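Local coordinates for methyl-accepting chemotaxis protein (Campylobacter jejuni, PDB 6W3T) that probably senses amino acids or similar small ligands as the periplasmic part of a chemoreceptor, here holding norvaline in the membrane-distal module of its dCache domain, at residues I76-V81 with V159-E164; G84-K89 with D109-D114; V90-K95 with D133-Q138. One frame throughout, in Å; residues are numbered along the deposited sequence.

Contact 1 (I76-V81 with V159-E164); sequences INALNV and VDIPSE. With NVA (norvaline), chain C.
Asn80 and Asp160 meet through matching first torsions: each sets its CG opposite its own carbonyl carbon and beside its own backbone N (chi1 -56° and -64°), and the two polar ends come together on one face of the sheet. That sheet is the antiparallel core of a PDC (Cache) sensor domain, in which the start of strand 80-84 runs against the end of strand 152-162. Asn80 ND2 donates to Asp160 OD2 over 3.0 Å, using the oxygen's anti lone pair, with amide and carboxylate almost perpendicular. The same OD2 takes the ammonium N of the bound norvaline at 2.6 Å, so one buried oxygen is gripped from two sources. Tyr82 and Thr142 hold the other oxygen, OD1, and Asn80 ND2 also reaches Asp133 OD2; together these bonds fix the rotation of the carboxylate. An aspartate suits this place because its charge can probably balance that of the ligand's amino group, and an asparagine because its NH2 can serve two carboxylates at once.

Behind the polar face the backbones are joined by Asp160 N to Asn80 O, 2.9 Å and nearly straight, and by Leu79 N to Asp160 O. On the opposite face Val81 and Val159 lie side by side, CG1 against CG2; beta-branched valines suit extended strands, and Val81 packs on Leu43 of helix 4-48 and Leu69 of helix 58-76. Before the strand, Asn77 ends helix 58-76 in a Schellman motif with positive phi, and the chain then turns through Ala78 and Leu79. Leu79 CB rests near Pro162 CD, while Ile161 bends back until its CD1 lies 4.0 Å from Ala78 CB.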
loop_
_atom_site.group_PDB
_atom_site.type_symbol
_atom_site.label_atom_id
_atom_site.label_comp_id
_atom_site.label_asym_id
_atom_site.label_seq_id
_atom_site.Cartn_x
_atom_site.Cartn_y
_atom_site.Cartn_z
ATOM N N ILE A 76 12.824 -0.549 10.102
ATOM C CA ILE A 76 11.993 -0.011 9.033
ATOM C C ILE A 76 11.135 1.158 9.500
ATOM O O ILE A 76 10.373 1.712 8.693
ATOM C CB ILE A 76 11.115 -1.115 8.404
ATOM C CG1 ILE A 76 10.755 -0.774 6.947
ATOM C CG2 ILE A 76 9.871 -1.390 9.256
ATOM C CD1 ILE A 76 10.094 -1.938 6.184
ATOM N N ASN A 77 11.251 1.566 10.768
ATOM C CA ASN A 77 10.399 2.590 11.355
ATOM C C ASN A 77 8.922 2.250 11.143
ATOM O O ASN A 77 8.137 3.050 10.627
ATOM C CB ASN A 77 10.735 3.982 10.800
ATOM C CG ASN A 77 10.027 5.086 11.558
ATOM O OD1 ASN A 77 9.771 4.960 12.755
ATOM N ND2 ASN A 77 9.681 6.162 10.858
ATOM N N ALA A 78 8.548 1.030 11.516
ATOM C CA ALA A 78 7.146 0.667 11.454
ATOM C C ALA A 78 6.394 1.294 12.628
ATOM O O ALA A 78 6.977 1.703 13.635
ATOM C CB ALA A 78 6.973 -0.858 11.451
ATOM N N LEU A 79 5.078 1.362 12.492
ATOM C CA LEU A 79 4.275 1.863 13.600
ATOM C C LEU A 79 4.064 0.779 14.659
ATOM O O LEU A 79 4.264 1.020 15.855
ATOM C CB LEU A 79 2.940 2.378 13.074
ATOM C CG LEU A 79 2.152 3.247 14.054
ATOM C CD1 LEU A 79 2.869 4.586 14.275
ATOM C CD2 LEU A 79 0.732 3.468 13.568
ATOM N N ASN A 80 3.644 -0.412 14.232
ATOM C CA ASN A 80 3.444 -1.574 15.096
ATOM C C ASN A 80 3.973 -2.812 14.401
ATOM O O ASN A 80 3.826 -2.953 13.182
ATOM C CB ASN A 80 1.973 -1.850 15.412
ATOM C CG ASN A 80 1.277 -0.686 16.031
ATOM O OD1 ASN A 80 1.603 -0.281 17.150
ATOM N ND2 ASN A 80 0.271 -0.156 15.328
ATOM N N VAL A 81 4.549 -3.721 15.187
ATOM C CA VAL A 81 4.904 -5.059 14.726
ATOM C C VAL A 81 4.500 -6.047 15.815
ATOM O O VAL A 81 4.801 -5.836 16.995
ATOM C CB VAL A 81 6.409 -5.200 14.415
ATOM C CG1 VAL A 81 6.724 -6.647 13.971
ATOM C CG2 VAL A 81 6.868 -4.172 13.377
ATOM N N VAL A 159 2.482 -6.429 10.525
ATOM C CA VAL A 159 3.345 -5.259 10.390
ATOM C C VAL A 159 2.505 -4.086 9.888
ATOM O O VAL A 159 1.922 -4.166 8.801
ATOM C CB VAL A 159 4.512 -5.525 9.430
ATOM C CG1 VAL A 159 5.300 -4.235 9.182
ATOM C CG2 VAL A 159 5.415 -6.666 9.981
ATOM N N ASP A 160 2.451 -2.997 10.664
ATOM C CA ASP A 160 1.654 -1.823 10.308
ATOM C C ASP A 160 2.581 -0.726 9.790
ATOM O O ASP A 160 3.457 -0.251 10.523
ATOM C CB ASP A 160 0.865 -1.290 11.507
ATOM C CG ASP A 160 -0.171 -2.269 12.033
ATOM O OD1 ASP A 160 -0.502 -3.262 11.334
ATOM O OD2 ASP A 160 -0.674 -2.017 13.152
ATOM N N ILE A 161 2.386 -0.317 8.549
ATOM C CA ILE A 161 3.105 0.815 7.963
ATOM C C ILE A 161 2.118 1.964 7.811
ATOM O O ILE A 161 1.015 1.751 7.292
ATOM C CB ILE A 161 3.729 0.446 6.604
ATOM C CG1 ILE A 161 4.526 -0.864 6.721
ATOM C CG2 ILE A 161 4.616 1.612 6.049
ATOM C CD1 ILE A 161 5.799 -0.740 7.587
ATOM N N PRO A 162 2.442 3.178 8.270
ATOM C CA PRO A 162 1.524 4.309 8.061
ATOM C C PRO A 162 1.204 4.484 6.586
ATOM O O PRO A 162 2.100 4.568 5.748
ATOM C CB PRO A 162 2.302 5.510 8.609
ATOM C CG PRO A 162 3.233 4.946 9.601
ATOM C CD PRO A 162 3.596 3.552 9.105
ATOM N N SER A 163 -0.090 4.500 6.272
ATOM C CA SER A 163 -0.526 4.746 4.909
ATOM C C SER A 163 -0.040 6.098 4.408
ATOM O O SER A 163 0.108 6.285 3.201
ATOM C CB SER A 163 -2.049 4.669 4.833
ATOM O OG SER A 163 -2.624 5.530 5.798
ATOM N N GLU A 164 0.243 7.030 5.316
ATOM C CA GLU A 164 0.825 8.304 4.917
ATOM C C GLU A 164 2.180 8.129 4.239
ATOM O O GLU A 164 2.558 8.952 3.396
ATOM C CB GLU A 164 0.954 9.222 6.132
ATOM C CG GLU A 164 1.348 10.654 5.756
ATOM C CD GLU A 164 1.713 11.512 6.955
ATOM O OE1 GLU A 164 1.208 11.234 8.063
ATOM O OE2 GLU A 164 2.508 12.465 6.781
HETATM N N NVA C . -3.229 -2.337 13.605
HETATM C CA NVA C . -3.704 -3.578 14.214
HETATM C CB NVA C . -3.029 -3.900 15.555
HETATM C CG NVA C . -3.194 -5.307 16.124
HETATM C CD NVA C . -2.290 -5.398 17.327
HETATM C C NVA C . -5.189 -3.421 14.475
HETATM O O NVA C . -5.833 -2.363 14.525
HETATM O OXT NVA C . -5.858 -4.593 14.679
#

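Contact 2 (G84-K89 with D109-D114); sequences GLNNGK and DIKTKD. With NVA (norvaline), chain C.
Ile110 CD1 packs against Gly84 CA, and Lys111 NZ bonds to Asn86: the contact divides into methyl packing and hydrogen bonding. The CG1 of Ile110 stands between the backbone N and the carbonyl carbon (chi1 72°), a crowded position that sends CD1 against the backbone of the hairpin loop 84-89. There CD1 lies 3.6 Å from Gly84 CA, 3.5 Å from Gly88 O and 3.4 Å from Lys89 O. Glycine, with no side chain, suits the close approach of the methyl to its CA.

The charged part belongs to Lys111. Extended beyond CG, it carries NZ to a single residue of the loop, donating to both Asn86 O and Asn86 OD1 at 2.9 Å each. The backbone oxygen is met only slightly off its carbonyl plane, whereas the amide oxygen is approached from well above its plane. Two oxygens of Asn86 thus share the ammonium group, and a long, flexible lysine can span this gap at the surface.

Water makes a third link, donating to Gly88 O and accepting from Ile110 N at 3.0 Å from its O.

Bonds within each segment shape the partners. A type I turn runs from Leu85 to Gly88, whose positive phi is easy for glycine, and Asn87 OD1 accepts from Lys89 N in an Asx turn. Across from it, Asp109 O takes both the N and the OG1 of Thr112 at the start of a short 3-10 turn.

Lys113 follows at the N-cap of helix 114-120, bent so that NZ, shared with Leu108 O, donates to norvaline OXT at 3.2 Å: a basic residue meeting the ligand carboxylate, as in amino-acid-binding dCache pockets.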
loop_
_atom_site.group_PDB
_atom_site.type_symbol
_atom_site.label_atom_id
_atom_site.label_comp_id
_atom_site.label_asym_id
_atom_site.label_seq_id
_atom_site.Cartn_x
_atom_site.Cartn_y
_atom_site.Cartn_z
ATOM N N GLY A 84 0.131 -12.356 16.690
ATOM C CA GLY A 84 -1.141 -12.716 17.291
ATOM C C GLY A 84 -1.200 -14.215 17.523
ATOM O O GLY A 84 -0.881 -14.999 16.627
ATOM N N LEU A 85 -1.623 -14.608 18.722
ATOM C CA LEU A 85 -1.637 -16.007 19.155
ATOM C C LEU A 85 -3.059 -16.568 19.212
ATOM O O LEU A 85 -4.039 -15.833 19.364
ATOM C CB LEU A 85 -0.996 -16.151 20.533
ATOM C CG LEU A 85 0.373 -15.534 20.801
ATOM C CD1 LEU A 85 0.784 -15.790 22.245
ATOM C CD2 LEU A 85 1.405 -16.078 19.830
ATOM N N ASN A 86 -3.167 -17.900 19.112
ATOM C CA ASN A 86 -4.487 -18.530 19.046
ATOM C C ASN A 86 -5.305 -18.387 20.332
ATOM O O ASN A 86 -6.521 -18.614 20.306
ATOM C CB ASN A 86 -4.361 -20.012 18.709
ATOM C CG ASN A 86 -5.718 -20.691 18.593
ATOM O OD1 ASN A 86 -6.618 -20.187 17.912
ATOM N ND2 ASN A 86 -5.892 -21.809 19.311
ATOM N N ASN A 87 -4.691 -18.040 21.459
ATOM C CA ASN A 87 -5.484 -17.728 22.644
ATOM C C ASN A 87 -6.030 -16.305 22.629
ATOM O O ASN A 87 -6.501 -15.823 23.665
ATOM C CB ASN A 87 -4.666 -17.959 23.918
ATOM C CG ASN A 87 -3.409 -17.122 23.973
ATOM O OD1 ASN A 87 -3.184 -16.250 23.137
ATOM N ND2 ASN A 87 -2.578 -17.384 24.973
ATOM N N GLY A 88 -5.960 -15.621 21.492
ATOM C CA GLY A 88 -6.463 -14.275 21.374
ATOM C C GLY A 88 -5.536 -13.193 21.873
ATOM O O GLY A 88 -5.879 -12.010 21.759
ATOM N N LYS A 89 -4.390 -13.550 22.438
ATOM C CA LYS A 89 -3.417 -12.570 22.890
ATOM C C LYS A 89 -2.446 -12.224 21.760
ATOM O O LYS A 89 -2.189 -13.033 20.867
ATOM C CB LYS A 89 -2.649 -13.110 24.092
ATOM C CG LYS A 89 -3.536 -13.504 25.275
ATOM C CD LYS A 89 -2.698 -13.962 26.464
ATOM C CE LYS A 89 -3.589 -14.443 27.609
ATOM N NZ LYS A 89 -2.800 -14.772 28.828
ATOM N N ASP A 109 -8.975 -8.117 20.672
ATOM C CA ASP A 109 -9.965 -8.827 19.843
ATOM C C ASP A 109 -9.398 -9.275 18.496
ATOM O O ASP A 109 -10.081 -9.214 17.471
ATOM C CB ASP A 109 -11.210 -7.969 19.615
ATOM C CG ASP A 109 -12.042 -7.808 20.861
ATOM O OD1 ASP A 109 -12.642 -8.811 21.311
ATOM O OD2 ASP A 109 -12.100 -6.674 21.381
ATOM N N ILE A 110 -8.154 -9.769 18.500
ATOM C CA ILE A 110 -7.426 -9.939 17.244
ATOM C C ILE A 110 -8.133 -10.919 16.324
ATOM O O ILE A 110 -8.025 -10.812 15.097
ATOM C CB ILE A 110 -5.967 -10.365 17.502
ATOM C CG1 ILE A 110 -5.897 -11.814 17.990
ATOM C CG2 ILE A 110 -5.302 -9.412 18.477
ATOM C CD1 ILE A 110 -4.539 -12.226 18.483
ATOM N N LYS A 111 -8.898 -11.863 16.885
ATOM C CA LYS A 111 -9.549 -12.867 16.055
ATOM C C LYS A 111 -10.712 -12.300 15.255
ATOM O O LYS A 111 -11.256 -13.006 14.401
ATOM C CB LYS A 111 -10.022 -14.041 16.916
ATOM C CG LYS A 111 -9.024 -15.190 16.984
ATOM C CD LYS A 111 -9.483 -16.296 17.918
ATOM C CE LYS A 111 -8.594 -17.525 17.784
ATOM N NZ LYS A 111 -8.928 -18.620 18.753
ATOM N N THR A 112 -11.106 -11.056 15.513
ATOM C CA THR A 112 -12.087 -10.364 14.691
ATOM C C THR A 112 -11.454 -9.538 13.578
ATOM O O THR A 112 -12.178 -8.998 12.733
ATOM C CB THR A 112 -12.927 -9.434 15.558
ATOM O OG1 THR A 112 -12.119 -8.322 15.971
ATOM C CG2 THR A 112 -13.433 -10.179 16.792
ATOM N N LYS A 113 -10.132 -9.410 13.569
ATOM C CA LYS A 113 -9.453 -8.534 12.630
ATOM C C LYS A 113 -9.193 -9.263 11.318
ATOM O O LYS A 113 -8.771 -10.424 11.305
ATOM C CB LYS A 113 -8.148 -8.034 13.242
ATOM C CG LYS A 113 -8.362 -7.287 14.557
ATOM C CD LYS A 113 -9.057 -5.946 14.307
ATOM C CE LYS A 113 -9.593 -5.324 15.598
ATOM N NZ LYS A 113 -8.515 -4.821 16.473
ATOM N N ASP A 114 -9.453 -8.568 10.211
ATOM C CA ASP A 114 -9.207 -9.163 8.900
ATOM C C ASP A 114 -7.736 -9.525 8.712
ATOM O O ASP A 114 -7.426 -10.536 8.076
ATOM C CB ASP A 114 -9.677 -8.218 7.795
ATOM C CG ASP A 114 -11.158 -8.351 7.507
ATOM O OD1 ASP A 114 -11.753 -9.396 7.863
ATOM O OD2 ASP A 114 -11.729 -7.415 6.915
HETATM N N NVA C . -3.229 -2.337 13.605
HETATM C CA NVA C . -3.704 -3.578 14.214
HETATM C CB NVA C . -3.029 -3.900 15.555
HETATM C CG NVA C . -3.194 -5.307 16.124
HETATM C CD NVA C . -2.290 -5.398 17.327
HETATM C C NVA C . -5.189 -3.421 14.475
HETATM O O NVA C . -5.833 -2.363 14.525
HETATM O OXT NVA C . -5.858 -4.593 14.679
HETATM O O HOH W 1 -8.105 -10.936 21.212
#

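Contact 3 (V90-K95 with D133-Q138); sequences VLLSQK and DTVLKQ. With NVA (norvaline), chain C.
Gln94 crosses Val135 and Leu136, and from CB outward it meets them in turn. CB, 4.2 Å from Val135 CG1, only grazes the methyl. CG takes the position between backbone N and carbonyl carbon (chi1 66°), and the extended chain then carries the amide over the loop 133-138. CD and OE1 both lie 3.7 Å from the same Val135 CG1, and NE2 passes on to Leu136 CD2 at 3.5 Å. A glutamine suits this partly exposed strand end because its long chain lays the flat amide across the methyls of the loop.

Deeper in, Leu92 and Val135 approach tip to tip, CD2 to CG1 at 3.8 Å, and Val135 CG2 also lies 4.0 Å from norvaline CB. At the other end Leu136 CD1 rests on Lys95 CB.

Asp133 shapes this loop: OD1 accepts from Val135 N in an Asx turn, while OD2 takes Leu136 N besides its bond from Asn80. OD1 also receives the norvaline N at 2.6 Å, and Thr134 N donates to the ligand's O. The loop thus forms part of the amino-acid site of a Cache sensor, closed against strand 90-94.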
loop_
_atom_site.group_PDB
_atom_site.type_symbol
_atom_site.label_atom_id
_atom_site.label_comp_id
_atom_site.label_asym_id
_atom_site.label_seq_id
_atom_site.Cartn_x
_atom_site.Cartn_y
_atom_site.Cartn_z
ATOM N N VAL A 90 -1.900 -11.016 21.811
ATOM C CA VAL A 90 -0.960 -10.550 20.797
ATOM C C VAL A 90 0.258 -9.964 21.501
ATOM O O VAL A 90 0.119 -9.137 22.410
ATOM C CB VAL A 90 -1.615 -9.526 19.842
ATOM C CG1 VAL A 90 -2.250 -8.367 20.612
ATOM C CG2 VAL A 90 -0.612 -9.016 18.784
ATOM N N LEU A 91 1.445 -10.426 21.115
ATOM C CA LEU A 91 2.690 -9.795 21.538
ATOM C C LEU A 91 2.926 -8.569 20.655
ATOM O O LEU A 91 3.090 -8.712 19.445
ATOM C CB LEU A 91 3.852 -10.779 21.416
ATOM C CG LEU A 91 5.228 -10.235 21.781
ATOM C CD1 LEU A 91 5.279 -9.871 23.265
ATOM C CD2 LEU A 91 6.329 -11.244 21.410
ATOM N N LEU A 92 2.959 -7.377 21.253
ATOM C CA LEU A 92 2.880 -6.119 20.514
ATOM C C LEU A 92 4.135 -5.291 20.740
ATOM O O LEU A 92 4.458 -4.952 21.880
ATOM C CB LEU A 92 1.645 -5.324 20.944
ATOM C CG LEU A 92 1.510 -3.894 20.409
ATOM C CD1 LEU A 92 1.426 -3.869 18.884
ATOM C CD2 LEU A 92 0.315 -3.204 21.038
ATOM N N SER A 93 4.832 -4.948 19.649
ATOM C CA SER A 93 5.907 -3.958 19.678
ATOM C C SER A 93 5.386 -2.704 18.992
ATOM O O SER A 93 5.149 -2.718 17.777
ATOM C CB SER A 93 7.166 -4.468 18.981
ATOM O OG SER A 93 8.212 -3.520 19.105
ATOM N N GLN A 94 5.213 -1.626 19.762
ATOM C CA GLN A 94 4.537 -0.427 19.281
ATOM C C GLN A 94 5.409 0.806 19.473
ATOM O O GLN A 94 6.145 0.922 20.457
ATOM C CB GLN A 94 3.173 -0.211 19.995
ATOM C CG GLN A 94 3.264 0.091 21.498
ATOM C CD GLN A 94 1.915 0.480 22.124
ATOM O OE1 GLN A 94 1.236 -0.350 22.718
ATOM N NE2 GLN A 94 1.533 1.745 21.987
ATOM N N LYS A 95 5.315 1.730 18.522
ATOM C CA LYS A 95 5.969 3.024 18.654
ATOM C C LYS A 95 5.583 3.693 19.968
ATOM O O LYS A 95 4.407 3.715 20.342
ATOM C CB LYS A 95 5.578 3.920 17.480
ATOM C CG LYS A 95 6.755 4.428 16.673
ATOM C CD LYS A 95 6.301 5.350 15.549
ATOM C CE LYS A 95 7.462 5.739 14.655
ATOM N NZ LYS A 95 8.593 6.288 15.452
ATOM N N ASP A 133 -5.660 2.148 12.744
ATOM C CA ASP A 133 -5.061 1.261 13.735
ATOM C C ASP A 133 -5.692 1.450 15.117
ATOM O O ASP A 133 -5.839 2.580 15.592
ATOM C CB ASP A 133 -3.556 1.534 13.806
ATOM C CG ASP A 133 -2.899 0.867 14.987
ATOM O OD1 ASP A 133 -3.227 -0.311 15.252
ATOM O OD2 ASP A 133 -2.047 1.524 15.635
ATOM N N THR A 134 -6.025 0.336 15.784
ATOM C CA THR A 134 -6.582 0.422 17.138
ATOM C C THR A 134 -5.546 0.889 18.153
ATOM O O THR A 134 -5.890 1.576 19.119
ATOM C CB THR A 134 -7.134 -0.934 17.600
ATOM O OG1 THR A 134 -7.862 -1.558 16.535
ATOM C CG2 THR A 134 -8.062 -0.739 18.779
ATOM N N VAL A 135 -4.278 0.532 17.958
ATOM C CA VAL A 135 -3.282 0.759 19.002
ATOM C C VAL A 135 -2.878 2.229 19.070
ATOM O O VAL A 135 -2.897 2.839 20.143
ATOM C CB VAL A 135 -2.062 -0.159 18.788
ATOM C CG1 VAL A 135 -0.974 0.143 19.829
ATOM C CG2 VAL A 135 -2.499 -1.638 18.840
ATOM N N LEU A 136 -2.485 2.826 17.947
ATOM C CA LEU A 136 -2.001 4.198 17.974
ATOM C C LEU A 136 -2.880 5.182 17.212
ATOM O O LEU A 136 -2.518 6.361 17.114
ATOM C CB LEU A 136 -0.564 4.260 17.442
ATOM C CG LEU A 136 0.426 3.499 18.330
ATOM C CD1 LEU A 136 1.783 3.417 17.652
ATOM C CD2 LEU A 136 0.553 4.154 19.695
ATOM N N LYS A 137 -4.028 4.745 16.694
ATOM C CA LYS A 137 -5.010 5.636 16.077
ATOM C C LYS A 137 -4.389 6.427 14.924
ATOM O O LYS A 137 -4.551 7.642 14.814
ATOM C CB LYS A 137 -5.627 6.582 17.115
ATOM C CG LYS A 137 -5.854 5.985 18.501
ATOM C CD LYS A 137 -6.986 4.988 18.509
ATOM C CE LYS A 137 -7.332 4.584 19.943
ATOM N NZ LYS A 137 -8.183 3.354 19.978
ATOM N N GLN A 138 -3.643 5.726 14.076
ATOM C CA GLN A 138 -3.168 6.273 12.813
ATOM C C GLN A 138 -3.594 5.336 11.696
ATOM O O GLN A 138 -3.788 4.132 11.916
ATOM C CB GLN A 138 -1.657 6.451 12.816
ATOM C CG GLN A 138 -1.162 7.293 13.978
ATOM C CD GLN A 138 0.332 7.484 13.971
ATOM O OE1 GLN A 138 0.967 7.461 12.917
ATOM N NE2 GLN A 138 0.908 7.674 15.149
HETATM N N NVA C . -3.229 -2.337 13.605
HETATM C CA NVA C . -3.704 -3.578 14.214
HETATM C CB NVA C . -3.029 -3.900 15.555
HETATM C CG NVA C . -3.194 -5.307 16.124
HETATM C CD NVA C . -2.290 -5.398 17.327
HETATM C C NVA C . -5.189 -3.421 14.475
HETATM O O NVA C . -5.833 -2.363 14.525
HETATM O OXT NVA C . -5.858 -4.593 14.679
#

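Overall arrangement
All three contacts touch the same norvaline within one PDC sensor domain. Contact 1 and contact 3 have centres about 9 Å apart and are directly joined: strands 80-84 and 90-94 are neighbours, with Val81 O 2.8 Å from Ser93 N, and the Asn80-Asp133 bond links them too, 2.9 Å from ND2 to OD2. Their two aspartates, Asp160 and Asp133, jointly receive the ligand's ammonium group. Contact 2, centred about 19 Å from the centre of contact 1 and 13 Å from that of contact 3, reaches the carboxylate end through Lys113. It meets contact 3 where Ile110 CG2 lies 3.9 Å from Val90 CG1. Trp115 and Tyr131 add further hydrogen bonds to the ligand.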